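Long-range contact in Exo-beta-1,3-galactanase (Bifidobacterium bifidum, PDB 5FLW), which probably hydrolyses beta-1,3-galactan chains from their ends, releasing galactose units, as a family 43 glycoside hydrolase: residues A74-K85 and M97-Y108. Residues are numbered along the deposited sequence; the frame is centred on the assembly and turned at random.
Sequences ALAADRIGERPK and MYIHAETPDYGY
I80 and E102 face each other as an antiparallel hydrogen-bonded pair, their side chains side by side and pointing the same way. I80 N gives to E102 O at 3.0 Å, and E102 N returns a bond to I80 O. E82 pairs in the same way with H100, and K85 with Y98. Between them the register slips by one residue, a beta bulge at R83 and P84. The R83 side chain ends in salt bridges to D246 and D138.

The E102 side chain can be followed outward. Its CB lies 3.8 Å from I80 CB. CG stands anti to the backbone N (chi1 -164°) and sits over the centre of one face of the Y106 ring. The chain then bends at chi2, 48°. OE1 takes a nearly straight bond (163°) from H100 NE2 at 2.7 Å, in the imidazole plane. OE2 accepts from T103 N on its anti side and from Y108 N on its syn lone pair; A109 N also binds it. With an alanine in place of E102, H100 NE2 would probably lose its acceptor, and the turn from T103 to Y106 would be less firmly tied to the strand.

I80 CD1 reaches Y106 CE1 at 4.0 Å. On the other flank of H100, a water links ND1 to E82 OE1. This is a bulged beta hairpin, forming the first two strands of one four-stranded blade in the five-bladed beta-propeller of family 43.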
ATOM      1  N   ALA A  74     -17.601 -11.553  -4.215  1.00 10.06           N
ATOM      2  CA  ALA A  74     -16.143 -11.657  -4.215  1.00 12.19           C
ATOM      3  C   ALA A  74     -15.505 -11.213  -2.897  1.00 10.21           C
ATOM      4  O   ALA A  74     -14.291 -11.391  -2.722  1.00 12.39           O
ATOM      5  CB  ALA A  74     -15.555 -10.876  -5.388  1.00  9.82           C
ATOM      6  N   LEU A  75     -16.279 -10.649  -1.970  1.00 10.24           N
ATOM      7  CA  LEU A  75     -15.782 -10.272  -0.649  1.00 10.00           C
ATOM      8  C   LEU A  75     -16.573 -10.954   0.466  1.00 10.44           C
ATOM      9  O   LEU A  75     -16.721 -10.396   1.565  1.00 11.02           O
ATOM     10  CB  LEU A  75     -15.756  -8.752  -0.472  1.00 10.85           C
ATOM     11  CG  LEU A  75     -14.691  -7.989  -1.294  1.00 11.52           C
ATOM     12  CD1 LEU A  75     -14.847  -6.473  -1.171  1.00 10.04           C
ATOM     13  CD2 LEU A  75     -13.267  -8.440  -0.932  1.00 12.66           C
ATOM     14  N   ALA A  76     -17.090 -12.159   0.193  1.00 11.75           N
ATOM     15  CA  ALA A  76     -17.725 -12.988   1.212  1.00 12.96           C
ATOM     16  C   ALA A  76     -16.677 -13.485   2.224  1.00 12.87           C
ATOM     17  O   ALA A  76     -15.458 -13.358   2.023  1.00 11.70           O
ATOM     18  CB  ALA A  76     -18.468 -14.167   0.564  1.00 11.82           C
ATOM     19  N   ALA A  77     -17.175 -14.070   3.326  1.00 12.23           N
ATOM     20  CA  ALA A  77     -16.328 -14.493   4.441  1.00 11.45           C
ATOM     21  C   ALA A  77     -15.339 -15.583   4.042  1.00 11.88           C
ATOM     22  O   ALA A  77     -14.354 -15.792   4.749  1.00 13.55           O
ATOM     23  CB  ALA A  77     -17.210 -15.029   5.577  1.00 11.88           C
ATOM     24  N   ASP A  78     -15.588 -16.291   2.942  1.00 11.75           N
ATOM     25  CA  ASP A  78     -14.709 -17.351   2.490  1.00 12.92           C
ATOM     26  C   ASP A  78     -13.673 -16.866   1.490  1.00 13.33           C
ATOM     27  O   ASP A  78     -12.825 -17.670   1.076  1.00 15.58           O
ATOM     28  CB  ASP A  78     -15.530 -18.485   1.883  1.00 13.54           C
ATOM     29  CG  ASP A  78     -16.339 -18.024   0.680  1.00 16.36           C
ATOM     30  OD1 ASP A  78     -17.201 -17.137   0.844  1.00 24.17           O
ATOM     31  OD2 ASP A  78     -16.098 -18.528  -0.433  1.00 23.29           O
ATOM     32  N   ARG A  79     -13.716 -15.589   1.098  1.00 10.59           N
ATOM     33  CA  ARG A  79     -12.775 -14.998   0.150  1.00 11.31           C
ATOM     34  C   ARG A  79     -11.660 -14.250   0.895  1.00 12.34           C
ATOM     35  O   ARG A  79     -11.616 -14.204   2.125  1.00 12.59           O
ATOM     36  CB  ARG A  79     -13.485 -14.046  -0.826  1.00 13.55           C
ATOM     37  CG  ARG A  79     -14.732 -14.608  -1.427  1.00 11.49           C
ATOM     38  CD  ARG A  79     -14.508 -15.773  -2.434  1.00 19.90           C
ATOM     39  NE  ARG A  79     -15.826 -16.416  -2.541  1.00 31.61           N
ATOM     40  CZ  ARG A  79     -16.656 -16.330  -3.584  1.00 57.00           C
ATOM     41  NH1 ARG A  79     -16.271 -15.688  -4.691  1.00 21.21           N
ATOM     42  NH2 ARG A  79     -17.882 -16.888  -3.513  1.00 23.05           N
ATOM     43  N   ILE A  80     -10.783 -13.643   0.104  1.00 10.68           N
ATOM     44  CA  ILE A  80      -9.650 -12.870   0.592  1.00 11.52           C
ATOM     45  C   ILE A  80      -9.692 -11.462  -0.012  1.00 10.09           C
ATOM     46  O   ILE A  80      -9.980 -11.296  -1.189  1.00 10.48           O
ATOM     47  CB  ILE A  80      -8.323 -13.568   0.223  1.00 10.98           C
ATOM     48  CG1 ILE A  80      -8.168 -14.867   1.014  1.00 11.51           C
ATOM     49  CG2 ILE A  80      -7.130 -12.653   0.444  1.00 12.02           C
ATOM     50  CD1 ILE A  80      -7.084 -15.780   0.490  1.00 11.86           C
ATOM     51  N   GLY A  81      -9.414 -10.456   0.810  1.00 10.44           N
ATOM     52  CA  GLY A  81      -9.404  -9.061   0.390  1.00  8.99           C
ATOM     53  C   GLY A  81      -8.218  -8.391   1.046  1.00 10.42           C
ATOM     54  O   GLY A  81      -8.219  -8.179   2.251  1.00 10.73           O
ATOM     55  N   GLU A  82      -7.209  -8.063   0.248  1.00 10.37           N
ATOM     56  CA  GLU A  82      -5.972  -7.488   0.763  1.00  9.64           C
ATOM     57  C   GLU A  82      -5.524  -6.140   0.207  1.00 10.82           C
ATOM     58  O   GLU A  82      -5.944  -5.718  -0.861  1.00 10.67           O
ATOM     59  CB  GLU A  82      -4.834  -8.491   0.502  1.00  9.70           C
ATOM     60  CG  GLU A  82      -4.962  -9.813   1.244  1.00 10.89           C
ATOM     61  CD  GLU A  82      -3.889 -10.816   0.860  1.00 14.87           C
ATOM     62  OE1 GLU A  82      -3.243 -10.629  -0.183  1.00 16.73           O
ATOM     63  OE2 GLU A  82      -3.696 -11.787   1.608  1.00 16.46           O
ATOM     64  N   ARG A  83      -4.647  -5.487   0.963  1.00  9.63           N
ATOM     65  CA  ARG A  83      -4.006  -4.232   0.567  1.00  9.36           C
ATOM     66  C   ARG A  83      -4.993  -3.145   0.122  1.00  9.32           C
ATOM     67  O   ARG A  83      -4.845  -2.563  -0.958  1.00 10.88           O
ATOM     68  CB  ARG A  83      -2.908  -4.450  -0.468  1.00 10.98           C
ATOM     69  CG  ARG A  83      -1.798  -5.372   0.065  1.00 11.70           C
ATOM     70  CD  ARG A  83      -0.568  -5.433  -0.858  1.00 10.98           C
ATOM     71  NE  ARG A  83       0.431  -6.324  -0.268  1.00 12.19           N
ATOM     72  CZ  ARG A  83       1.267  -5.974   0.709  1.00 10.49           C
ATOM     73  NH1 ARG A  83       1.246  -4.727   1.181  1.00 11.11           N
ATOM     74  NH2 ARG A  83       2.144  -6.860   1.211  1.00 10.66           N
ATOM     75  N   PRO A  84      -5.983  -2.807   0.965  1.00  9.72           N
ATOM     76  CA  PRO A  84      -6.955  -1.773   0.585  1.00  9.46           C
ATOM     77  C   PRO A  84      -6.269  -0.427   0.390  1.00 10.64           C
ATOM     78  O   PRO A  84      -5.335  -0.073   1.117  1.00 11.29           O
ATOM     79  CB  PRO A  84      -7.928  -1.729   1.785  1.00 10.63           C
ATOM     80  CG  PRO A  84      -7.092  -2.162   2.970  1.00  9.80           C
ATOM     81  CD  PRO A  84      -6.156  -3.236   2.377  1.00  9.53           C
ATOM     82  N   LYS A  85      -6.760   0.321  -0.597  1.00  9.93           N
ATOM     83  CA  LYS A  85      -6.252   1.647  -0.913  1.00 11.95           C
ATOM     84  C   LYS A  85      -7.443   2.557  -1.187  1.00 10.79           C
ATOM     85  O   LYS A  85      -8.471   2.102  -1.693  1.00 11.00           O
ATOM     86  CB  LYS A  85      -5.372   1.597  -2.177  1.00 11.21           C
ATOM     87  CG  LYS A  85      -4.157   0.655  -2.076  1.00 12.74           C
ATOM     88  CD  LYS A  85      -3.143   1.200  -1.060  1.00 11.86           C
ATOM     89  CE  LYS A  85      -2.104   0.137  -0.642  1.00 10.41           C
ATOM     90  NZ  LYS A  85      -2.732  -0.951   0.164  1.00 10.39           N
ATOM     91  N   MET A  97     -12.411   3.156  -3.018  1.00 10.75           N
ATOM     92  CA  MET A  97     -11.539   2.157  -2.437  1.00 10.44           C
ATOM     93  C   MET A  97     -11.264   1.040  -3.448  1.00 10.14           C
ATOM     94  O   MET A  97     -12.168   0.609  -4.183  1.00 10.70           O
ATOM     95  CB  MET A  97     -12.155   1.573  -1.167  1.00  9.91           C
ATOM     96  CG  MET A  97     -11.274   0.545  -0.483  1.00 11.12           C
ATOM     97  SD  MET A  97     -11.981  -0.078   1.092  1.00 13.30           S
ATOM     98  CE  MET A  97     -11.803   1.371   2.137  1.00 13.98           C
ATOM     99  N   TYR A  98      -9.995   0.602  -3.488  1.00 10.27           N
ATOM    100  CA  TYR A  98      -9.518  -0.508  -4.312  1.00  9.76           C
ATOM    101  C   TYR A  98      -9.008  -1.605  -3.386  1.00 11.64           C
ATOM    102  O   TYR A  98      -8.448  -1.315  -2.326  1.00 10.80           O
ATOM    103  CB  TYR A  98      -8.387  -0.044  -5.255  1.00 10.73           C
ATOM    104  CG  TYR A  98      -8.747   1.256  -5.932  1.00 10.72           C
ATOM    105  CD1 TYR A  98      -9.536   1.264  -7.089  1.00 10.72           C
ATOM    106  CD2 TYR A  98      -8.353   2.479  -5.385  1.00 12.48           C
ATOM    107  CE1 TYR A  98      -9.911   2.471  -7.702  1.00 12.81           C
ATOM    108  CE2 TYR A  98      -8.730   3.682  -5.964  1.00 11.89           C
ATOM    109  CZ  TYR A  98      -9.508   3.680  -7.129  1.00 12.87           C
ATOM    110  OH  TYR A  98      -9.879   4.863  -7.718  1.00 12.40           O
ATOM    111  N   ILE A  99      -9.203  -2.866  -3.770  1.00 11.30           N
ATOM    112  CA  ILE A  99      -8.773  -3.971  -2.917  1.00 10.69           C
ATOM    113  C   ILE A  99      -8.346  -5.120  -3.813  1.00  9.67           C
ATOM    114  O   ILE A  99      -8.875  -5.301  -4.910  1.00 10.86           O
ATOM    115  CB  ILE A  99      -9.879  -4.367  -1.889  1.00 11.37           C
ATOM    116  CG1 ILE A  99      -9.327  -5.280  -0.783  1.00  9.85           C
ATOM    117  CG2 ILE A  99     -11.063  -5.007  -2.572  1.00 11.04           C
ATOM    118  CD1 ILE A  99     -10.236  -5.350   0.376  1.00 11.38           C
ATOM    119  N   HIS A 100      -7.357  -5.875  -3.362  1.00  9.63           N
ATOM    120  CA  HIS A 100      -7.009  -7.107  -4.061  1.00 10.59           C
ATOM    121  C   HIS A 100      -8.049  -8.157  -3.657  1.00  9.39           C
ATOM    122  O   HIS A 100      -8.042  -8.634  -2.512  1.00  9.84           O
ATOM    123  CB  HIS A 100      -5.568  -7.519  -3.731  1.00 10.04           C
ATOM    124  CG  HIS A 100      -5.198  -8.922  -4.166  1.00 11.99           C
ATOM    125  ND1 HIS A 100      -4.084  -9.577  -3.663  1.00 10.98           N
ATOM    126  CD2 HIS A 100      -5.771  -9.786  -5.051  1.00 12.13           C
ATOM    127  CE1 HIS A 100      -4.002 -10.781  -4.207  1.00 10.95           C
ATOM    128  NE2 HIS A 100      -5.010 -10.936  -5.051  1.00 11.08           N
ATOM    129  N   ALA A 101      -8.978  -8.476  -4.578  1.00 10.07           N
ATOM    130  CA  ALA A 101      -9.970  -9.511  -4.335  1.00 10.01           C
ATOM    131  C   ALA A 101      -9.384 -10.846  -4.792  1.00 10.10           C
ATOM    132  O   ALA A 101      -8.924 -10.972  -5.937  1.00 10.07           O
ATOM    133  CB  ALA A 101     -11.280  -9.208  -5.079  1.00 11.09           C
ATOM    134  N   GLU A 102      -9.405 -11.835  -3.899  1.00 10.79           N
ATOM    135  CA  GLU A 102      -8.671 -13.070  -4.121  1.00 10.48           C
ATOM    136  C   GLU A 102      -9.506 -14.235  -3.593  1.00 12.41           C
ATOM    137  O   GLU A 102     -10.463 -14.030  -2.846  1.00 11.40           O
ATOM    138  CB  GLU A 102      -7.286 -13.018  -3.435  1.00 12.05           C
ATOM    139  CG  GLU A 102      -6.308 -14.087  -3.912  1.00 10.00           C
ATOM    140  CD  GLU A 102      -6.257 -14.161  -5.424  1.00 11.47           C
ATOM    141  OE1 GLU A 102      -5.511 -13.361  -6.071  1.00 11.84           O
ATOM    142  OE2 GLU A 102      -6.983 -15.010  -5.961  1.00 12.91           O
ATOM    143  N   THR A 103      -9.144 -15.455  -4.001  1.00 12.06           N
ATOM    144  CA  THR A 103      -9.754 -16.678  -3.483  1.00 14.44           C
ATOM    145  C   THR A 103      -8.678 -17.507  -2.778  1.00 13.69           C
ATOM    146  O   THR A 103      -7.481 -17.294  -3.015  1.00 14.11           O
ATOM    147  CB  THR A 103     -10.396 -17.505  -4.623  1.00 15.63           C
ATOM    148  OG1 THR A 103      -9.434 -17.763  -5.654  1.00 15.34           O
ATOM    149  CG2 THR A 103     -11.599 -16.778  -5.252  1.00 13.71           C
ATOM    150  N   PRO A 104      -9.060 -18.448  -1.893  1.00 14.60           N
ATOM    151  CA  PRO A 104      -8.032 -19.247  -1.188  1.00 17.40           C
ATOM    152  C   PRO A 104      -7.116 -20.038  -2.116  1.00 17.07           C
ATOM    153  O   PRO A 104      -5.956 -20.294  -1.755  1.00 20.31           O
ATOM    154  CB  PRO A 104      -8.861 -20.161  -0.275  1.00 18.22           C
ATOM    155  CG  PRO A 104     -10.118 -19.364  -0.028  1.00 20.66           C
ATOM    156  CD  PRO A 104     -10.409 -18.713  -1.349  1.00 16.76           C
ATOM    157  N   ASP A 105      -7.602 -20.432  -3.299  1.00 14.73           N
ATOM    158  CA  ASP A 105      -6.757 -21.113  -4.280  1.00 17.00           C
ATOM    159  C   ASP A 105      -5.841 -20.148  -5.024  1.00 21.12           C
ATOM    160  O   ASP A 105      -4.961 -20.601  -5.776  1.00 19.32           O
ATOM    161  CB  ASP A 105      -7.635 -21.836  -5.304  1.00 16.16           C
ATOM    162  CG  ASP A 105      -8.408 -20.851  -6.195  1.00 19.66           C
ATOM    163  OD1 ASP A 105      -7.887 -20.395  -7.245  1.00 21.85           O
ATOM    164  OD2 ASP A 105      -9.533 -20.478  -5.818  1.00 35.05           O
ATOM    165  N   TYR A 106      -6.030 -18.837  -4.836  1.00 14.64           N
ATOM    166  CA  TYR A 106      -5.140 -17.815  -5.371  1.00 14.47           C
ATOM    167  C   TYR A 106      -5.164 -17.648  -6.885  1.00 17.63           C
ATOM    168  O   TYR A 106      -4.273 -16.991  -7.442  1.00 23.13           O
ATOM    169  CB  TYR A 106      -3.716 -17.986  -4.853  1.00 19.27           C
ATOM    170  CG  TYR A 106      -3.481 -17.061  -3.715  1.00 22.71           C
ATOM    171  CD1 TYR A 106      -3.889 -17.370  -2.421  1.00 23.89           C
ATOM    172  CD2 TYR A 106      -2.878 -15.819  -3.963  1.00 24.20           C
ATOM    173  CE1 TYR A 106      -3.668 -16.467  -1.401  1.00 31.83           C
ATOM    174  CE2 TYR A 106      -2.674 -14.915  -2.981  1.00 24.03           C
ATOM    175  CZ  TYR A 106      -3.062 -15.227  -1.702  1.00 47.81           C
ATOM    176  OH  TYR A 106      -2.816 -14.291  -0.718  1.00 72.37           O
ATOM    177  N   GLY A 107      -6.201 -18.139  -7.547  1.00 17.28           N
ATOM    178  CA  GLY A 107      -6.369 -18.020  -8.977  1.00 15.48           C
ATOM    179  C   GLY A 107      -7.216 -16.866  -9.450  1.00 15.20           C
ATOM    180  O   GLY A 107      -7.326 -16.675 -10.666  1.00 17.76           O
ATOM    181  N   TYR A 108      -7.822 -16.084  -8.552  1.00 11.22           N
ATOM    182  CA  TYR A 108      -8.776 -15.066  -9.003  1.00 10.86           C
ATOM    183  C   TYR A 108      -8.107 -13.762  -9.432  1.00 13.06           C
ATOM    184  O   TYR A 108      -8.378 -13.243 -10.530  1.00 12.39           O
ATOM    185  CB  TYR A 108      -9.818 -14.808  -7.934  1.00 10.92           C
ATOM    186  CG  TYR A 108     -10.994 -13.933  -8.364  1.00 11.85           C
ATOM    187  CD1 TYR A 108     -11.816 -14.303  -9.444  1.00 13.16           C
ATOM    188  CD2 TYR A 108     -11.334 -12.768  -7.642  1.00 10.40           C
ATOM    189  CE1 TYR A 108     -12.940 -13.524  -9.803  1.00 12.59           C
ATOM    190  CE2 TYR A 108     -12.451 -11.982  -7.994  1.00 10.23           C
ATOM    191  CZ  TYR A 108     -13.243 -12.374  -9.080  1.00 12.18           C
ATOM    192  OH  TYR A 108     -14.357 -11.642  -9.466  1.00 13.37           O
TER
HETATM  193  O   HOH W   1     -12.673 -12.786  -4.245  1.00 13.79           O
HETATM  194  O   HOH W   2      -2.356  -8.458  -1.954  1.00 12.67           O